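Local coordinates for DUF5063 domain-containing protein (Bacteroides fragilis, PDB 3NRH) that is of unknown function but folds as a predominantly alpha-helical DUF5063 domain that assembles as a pair of identical subunits, at residues Phe26-Glu31 against Asp118-Ile123; Leu48-Ala53 against Gln155-Thr160. One frame throughout, in Å; residues are numbered along the deposited sequence.

From the N terminus, helix 11-28 ends in the first segment of contact 1, and helix 35-54, next in the chain, carries the first segment of contact 2. Helix 73-87 and the short antiparallel strands 92-94 and 109-111 follow before helix 112-131 returns to helix 11-28 and closes contact 1 over 86 intervening residues. Helix 135-169 then comes back to helix 35-54 and closes contact 2 over 101. The segments alternate along the chain, so the two closures cross. Their centres lie about 13 Å apart, and they meet where Ile-119 packs on Leu-157, beside a long, weak ion pair between Asp-118 and Lys-156. Together they tie four helices into one bundle.

Contact 1 (Phe26-Glu31 against Asp118-Ile123); sequences FLERAE and DIYQDI
Tyr-120 reaches from helix 112-131 to the last turn of helix 11-28, where Leu-27 touches the root of its side chain and Glu-28 binds its hydroxyl. The inner part is apolar: Leu-27 and Tyr-120 run past each other in opposite directions, with Leu-27 CD1 4.1 Å from Tyr-120 CB and as far from CD1 of the ring, which it meets obliquely. Both residues are buried, and Phe-38 of helix 35-54 and Leu-79 of helix 73-87 add to the packing around them. In this helical bundle the contact joins the C-terminal end of helix 11-28, which gives way at Arg-29, to the middle of helix 112-131. Toward solvent the contact turns polar and rests on Glu-28 and the tyrosine hydroxyl. Glu-28 is exposed, and its chain, extended beyond CG, brings the carboxylate to the edge of the ring, the two planes 79° apart. Tyr-120 OH donates a 2.6 Å hydrogen bond to Glu-28 OE2, which accepts it on its anti lone pair, away from the other carboxylate oxygen. CG anti to the backbone N (chi1 175°) swings the ring toward helix 11-28, with the hydroxyl at the exposed glutamate. Glu-28 OE2 also forms a salt bridge with Lys-124, one turn beyond Tyr-120, which probably favours the charged carboxylate.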
loop_
_atom_site.group_PDB
_atom_site.type_symbol
_atom_site.label_atom_id
_atom_site.label_comp_id
_atom_site.label_asym_id
_atom_site.label_seq_id
_atom_site.Cartn_x
_atom_site.Cartn_y
_atom_site.Cartn_z
ATOM N N PHE A 26 -15.427 2.260 -7.746
ATOM C CA PHE A 26 -15.045 3.556 -7.198
ATOM C C PHE A 26 -14.621 4.529 -8.296
ATOM O O PHE A 26 -15.084 5.667 -8.339
ATOM C CB PHE A 26 -13.891 3.399 -6.205
ATOM C CG PHE A 26 -13.480 4.690 -5.556
ATOM C CD1 PHE A 26 -14.321 5.319 -4.646
ATOM C CD2 PHE A 26 -12.269 5.295 -5.879
ATOM C CE1 PHE A 26 -13.964 6.536 -4.065
ATOM C CE2 PHE A 26 -11.903 6.513 -5.303
ATOM C CZ PHE A 26 -12.752 7.131 -4.398
ATOM N N LEU A 27 -13.733 4.083 -9.180
ATOM C CA LEU A 27 -13.262 4.937 -10.262
ATOM C C LEU A 27 -14.384 5.274 -11.235
ATOM O O LEU A 27 -14.445 6.381 -11.766
ATOM C CB LEU A 27 -12.119 4.263 -11.022
ATOM C CG LEU A 27 -10.842 3.976 -10.234
ATOM C CD1 LEU A 27 -9.776 3.455 -11.201
ATOM C CD2 LEU A 27 -10.363 5.243 -9.526
ATOM N N GLU A 28 -15.277 4.316 -11.459
ATOM C CA GLU A 28 -16.394 4.526 -12.371
ATOM C C GLU A 28 -17.394 5.559 -11.847
ATOM O O GLU A 28 -18.130 6.165 -12.620
ATOM C CB GLU A 28 -17.099 3.193 -12.634
ATOM C CG GLU A 28 -16.287 2.244 -13.520
ATOM C CD GLU A 28 -16.728 0.796 -13.402
ATOM O OE1 GLU A 28 -17.692 0.512 -12.657
ATOM O OE2 GLU A 28 -16.104 -0.066 -14.059
ATOM N N ARG A 29 -17.412 5.760 -10.534
ATOM C CA ARG A 29 -18.325 6.715 -9.916
ATOM C C ARG A 29 -17.618 8.018 -9.537
ATOM O O ARG A 29 -18.144 8.814 -8.759
ATOM C CB ARG A 29 -18.952 6.082 -8.669
ATOM C CG ARG A 29 -19.763 4.818 -8.956
ATOM C CD ARG A 29 -20.037 4.038 -7.685
ATOM N NE ARG A 29 -20.653 4.878 -6.663
ATOM C CZ ARG A 29 -20.862 4.495 -5.407
ATOM N NH1 ARG A 29 -20.502 3.280 -5.016
ATOM N NH2 ARG A 29 -21.425 5.328 -4.541
ATOM N N ALA A 30 -16.438 8.235 -10.109
ATOM C CA ALA A 30 -15.624 9.420 -9.827
ATOM C C ALA A 30 -16.319 10.772 -9.989
ATOM O O ALA A 30 -16.114 11.671 -9.172
ATOM C CB ALA A 30 -14.358 9.389 -10.681
ATOM N N GLU A 31 -17.125 10.932 -11.034
ATOM C CA GLU A 31 -17.817 12.203 -11.248
ATOM C C GLU A 31 -18.829 12.501 -10.145
ATOM O O GLU A 31 -19.450 13.562 -10.138
ATOM C CB GLU A 31 -18.549 12.208 -12.592
ATOM C CG GLU A 31 -17.664 12.063 -13.813
ATOM C CD GLU A 31 -18.411 12.372 -15.098
ATOM O OE1 GLU A 31 -18.734 13.557 -15.326
ATOM O OE2 GLU A 31 -18.683 11.432 -15.875
ATOM N N ASP A 118 -4.771 3.030 -16.348
ATOM C CA ASP A 118 -3.993 1.871 -16.787
ATOM C C ASP A 118 -4.259 0.664 -15.889
ATOM O O ASP A 118 -4.455 -0.447 -16.378
ATOM C CB ASP A 118 -2.489 2.176 -16.780
ATOM C CG ASP A 118 -2.060 3.046 -17.944
ATOM O OD1 ASP A 118 -2.872 3.263 -18.869
ATOM O OD2 ASP A 118 -0.899 3.508 -17.940
ATOM N N ILE A 119 -4.257 0.880 -14.575
ATOM C CA ILE A 119 -4.508 -0.209 -13.628
ATOM C C ILE A 119 -5.929 -0.722 -13.866
ATOM O O ILE A 119 -6.169 -1.931 -13.913
ATOM C CB ILE A 119 -4.357 0.290 -12.172
ATOM C CG1 ILE A 119 -2.912 0.745 -11.935
ATOM C CG2 ILE A 119 -4.748 -0.808 -11.186
ATOM C CD1 ILE A 119 -2.711 1.461 -10.608
ATOM N N TYR A 120 -6.857 0.212 -14.037
ATOM C CA TYR A 120 -8.261 -0.106 -14.291
ATOM C C TYR A 120 -8.406 -1.025 -15.506
ATOM O O TYR A 120 -9.201 -1.964 -15.491
ATOM C CB TYR A 120 -9.046 1.193 -14.520
ATOM C CG TYR A 120 -10.501 1.006 -14.903
ATOM C CD1 TYR A 120 -11.492 0.864 -13.927
ATOM C CD2 TYR A 120 -10.888 0.989 -16.241
ATOM C CE1 TYR A 120 -12.838 0.707 -14.283
ATOM C CE2 TYR A 120 -12.226 0.834 -16.607
ATOM C CZ TYR A 120 -13.195 0.692 -15.625
ATOM O OH TYR A 120 -14.515 0.520 -15.993
ATOM N N GLN A 121 -7.643 -0.760 -16.565
ATOM C CA GLN A 121 -7.733 -1.596 -17.752
ATOM C C GLN A 121 -7.493 -3.061 -17.407
ATOM O O GLN A 121 -8.234 -3.938 -17.848
ATOM C CB GLN A 121 -6.732 -1.143 -18.814
ATOM C CG GLN A 121 -6.941 -1.803 -20.171
ATOM C CD GLN A 121 -5.969 -1.298 -21.217
ATOM O OE1 GLN A 121 -5.730 -0.095 -21.326
ATOM N NE2 GLN A 121 -5.412 -2.213 -22.003
ATOM N N ASP A 122 -6.458 -3.341 -16.627
ATOM C CA ASP A 122 -6.185 -4.730 -16.265
ATOM C C ASP A 122 -7.200 -5.305 -15.285
ATOM O O ASP A 122 -7.662 -6.431 -15.455
ATOM C CB ASP A 122 -4.780 -4.877 -15.685
ATOM C CG ASP A 122 -3.778 -5.376 -16.715
ATOM O OD1 ASP A 122 -3.998 -6.469 -17.289
ATOM O OD2 ASP A 122 -2.773 -4.679 -16.952
ATOM N N ILE A 123 -7.561 -4.533 -14.267
ATOM C CA ILE A 123 -8.513 -5.025 -13.268
ATOM C C ILE A 123 -9.923 -5.209 -13.835
ATOM O O ILE A 123 -10.558 -6.239 -13.608
ATOM C CB ILE A 123 -8.582 -4.079 -12.051
ATOM C CG1 ILE A 123 -7.172 -3.841 -11.496
ATOM C CG2 ILE A 123 -9.474 -4.690 -10.961
ATOM C CD1 ILE A 123 -6.457 -5.109 -11.067
#

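Contact 2 (Leu48-Ala53 against Gln155-Thr160)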
loop_
_atom_site.group_PDB
_atom_site.type_symbol
_atom_site.label_atom_id
_atom_site.label_comp_id
_atom_site.label_asym_id
_atom_site.label_seq_id
_atom_site.Cartn_x
_atom_site.Cartn_y
_atom_site.Cartn_z
ATOM N N LEU A 48 -5.093 -2.185 -0.248
ATOM C CA LEU A 48 -5.810 -3.444 -0.091
ATOM C C LEU A 48 -5.754 -4.225 -1.402
ATOM O O LEU A 48 -5.619 -5.447 -1.398
ATOM C CB LEU A 48 -7.267 -3.188 0.305
ATOM C CG LEU A 48 -8.103 -4.448 0.573
ATOM C CD1 LEU A 48 -7.446 -5.310 1.642
ATOM C CD2 LEU A 48 -9.495 -4.034 0.999
ATOM N N LEU A 49 -5.856 -3.514 -2.521
ATOM C CA LEU A 49 -5.804 -4.151 -3.830
ATOM C C LEU A 49 -4.424 -4.774 -4.043
ATOM O O LEU A 49 -4.305 -5.896 -4.546
ATOM C CB LEU A 49 -6.106 -3.125 -4.930
ATOM C CG LEU A 49 -6.123 -3.600 -6.388
ATOM C CD1 LEU A 49 -7.202 -4.652 -6.591
ATOM C CD2 LEU A 49 -6.370 -2.405 -7.307
ATOM N N TYR A 50 -3.381 -4.051 -3.644
ATOM C CA TYR A 50 -2.018 -4.547 -3.788
ATOM C C TYR A 50 -1.827 -5.802 -2.934
ATOM O O TYR A 50 -1.278 -6.810 -3.391
ATOM C CB TYR A 50 -1.010 -3.479 -3.345
ATOM C CG TYR A 50 0.422 -3.875 -3.619
ATOM C CD1 TYR A 50 1.034 -3.558 -4.830
ATOM C CD2 TYR A 50 1.140 -4.633 -2.695
ATOM C CE1 TYR A 50 2.331 -3.992 -5.119
ATOM C CE2 TYR A 50 2.430 -5.078 -2.975
ATOM C CZ TYR A 50 3.018 -4.755 -4.188
ATOM O OH TYR A 50 4.277 -5.231 -4.473
ATOM N N LEU A 51 -2.275 -5.729 -1.687
ATOM C CA LEU A 51 -2.155 -6.851 -0.767
ATOM C C LEU A 51 -2.860 -8.099 -1.290
ATOM O O LEU A 51 -2.287 -9.186 -1.297
ATOM C CB LEU A 51 -2.724 -6.462 0.596
ATOM C CG LEU A 51 -2.771 -7.547 1.672
ATOM C CD1 LEU A 51 -1.385 -8.109 1.918
ATOM C CD2 LEU A 51 -3.347 -6.945 2.957
ATOM N N LYS A 52 -4.106 -7.951 -1.723
ATOM C CA LYS A 52 -4.853 -9.096 -2.237
ATOM C C LYS A 52 -4.225 -9.674 -3.506
ATOM O O LYS A 52 -4.232 -10.888 -3.712
ATOM C CB LYS A 52 -6.317 -8.701 -2.480
ATOM C CG LYS A 52 -7.072 -8.358 -1.203
ATOM C CD LYS A 52 -6.988 -9.500 -0.187
ATOM C CE LYS A 52 -7.530 -9.103 1.177
ATOM N NZ LYS A 52 -7.280 -10.165 2.198
ATOM N N ALA A 53 -3.671 -8.813 -4.355
ATOM C CA ALA A 53 -3.027 -9.291 -5.573
ATOM C C ALA A 53 -1.779 -10.090 -5.195
ATOM O O ALA A 53 -1.491 -11.132 -5.786
ATOM C CB ALA A 53 -2.646 -8.116 -6.461
ATOM N N GLN A 155 3.530 -1.913 -10.201
ATOM C CA GLN A 155 4.407 -0.756 -10.046
ATOM C C GLN A 155 3.612 0.540 -10.195
ATOM O O GLN A 155 3.846 1.502 -9.469
ATOM C CB GLN A 155 5.542 -0.795 -11.072
ATOM C CG GLN A 155 6.645 0.237 -10.820
ATOM C CD GLN A 155 7.447 -0.054 -9.562
ATOM O OE1 GLN A 155 8.009 -1.141 -9.408
ATOM N NE2 GLN A 155 7.510 0.921 -8.656
ATOM N N LYS A 156 2.669 0.563 -11.131
ATOM C CA LYS A 156 1.852 1.754 -11.329
ATOM C C LYS A 156 1.035 2.043 -10.072
ATOM O O LYS A 156 0.837 3.199 -9.706
ATOM C CB LYS A 156 0.920 1.572 -12.527
ATOM C CG LYS A 156 1.643 1.539 -13.865
ATOM C CD LYS A 156 0.676 1.322 -15.012
ATOM C CE LYS A 156 1.398 1.275 -16.356
ATOM N NZ LYS A 156 2.117 2.540 -16.657
ATOM N N LEU A 157 0.579 0.985 -9.407
ATOM C CA LEU A 157 -0.207 1.126 -8.190
ATOM C C LEU A 157 0.620 1.775 -7.075
ATOM O O LEU A 157 0.177 2.739 -6.449
ATOM C CB LEU A 157 -0.732 -0.255 -7.740
ATOM C CG LEU A 157 -1.678 -0.283 -6.528
ATOM C CD1 LEU A 157 -2.424 -1.603 -6.484
ATOM C CD2 LEU A 157 -0.895 -0.080 -5.237
ATOM N N VAL A 158 1.824 1.262 -6.827
ATOM C CA VAL A 158 2.654 1.839 -5.772
ATOM C C VAL A 158 3.091 3.270 -6.100
ATOM O O VAL A 158 3.171 4.118 -5.207
ATOM C CB VAL A 158 3.891 0.961 -5.474
ATOM C CG1 VAL A 158 3.445 -0.366 -4.873
ATOM C CG2 VAL A 158 4.689 0.722 -6.734
ATOM N N ASN A 159 3.362 3.544 -7.374
ATOM C CA ASN A 159 3.761 4.892 -7.784
ATOM C C ASN A 159 2.605 5.855 -7.535
ATOM O O ASN A 159 2.802 6.972 -7.052
ATOM C CB ASN A 159 4.128 4.941 -9.272
ATOM C CG ASN A 159 5.417 4.210 -9.588
ATOM O OD1 ASN A 159 6.234 3.951 -8.707
ATOM N ND2 ASN A 159 5.613 3.887 -10.862
ATOM N N THR A 160 1.394 5.413 -7.860
ATOM C CA THR A 160 0.206 6.238 -7.677
ATOM C C THR A 160 -0.071 6.475 -6.199
ATOM O O THR A 160 -0.500 7.558 -5.806
ATOM C CB THR A 160 -1.030 5.583 -8.323
ATOM O OG1 THR A 160 -0.782 5.382 -9.719
ATOM C CG2 THR A 160 -2.253 6.472 -8.160
#
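Tyr-50 and Leu-157 both hold CG anti to the backbone N (chi1 -173° and -175°), and this turns each side chain toward the facing helix, between helices 35-54 and 135-169. The leucine fork closes on the base of the tyrosine: CD1 and CD2 of Leu-157 each lie 3.9 Å from Tyr-50 CB, and CD1 comes equally near the backbone N of Tyr-50. Leu-157 CD1 also meets Leu-49 CD2 at 4.1 Å, so one methyl spans two consecutive residues of the facing helix. Farther along the ring, Val-158 CG1 approaches Tyr-50 CE1 to 3.8 Å, an oblique approach like that of Leu-157 CD2. All four touching residues are buried. Beyond them, the tyrosine hydroxyl is hydrogen-bonded to ND1 of His-165 of the second subunit, and Phe-149 of its own chain meets its ring. Behind this apolar layer, Thr-160 OG1 binds Lys-156 O at 2.7 Å, from the opposite face of the carbonyl plane to Thr-160 N; Lys-156 O accepts both, and the OG1 bond ties the threonine hydroxyl back to its own helix. The axes of the two short segments approach to 10.6 Å, with 151° between their N-to-C directions, the near-antiparallel packing of neighbouring helices in an alpha-helical bundle, here with one flank forming part of the subunit interface.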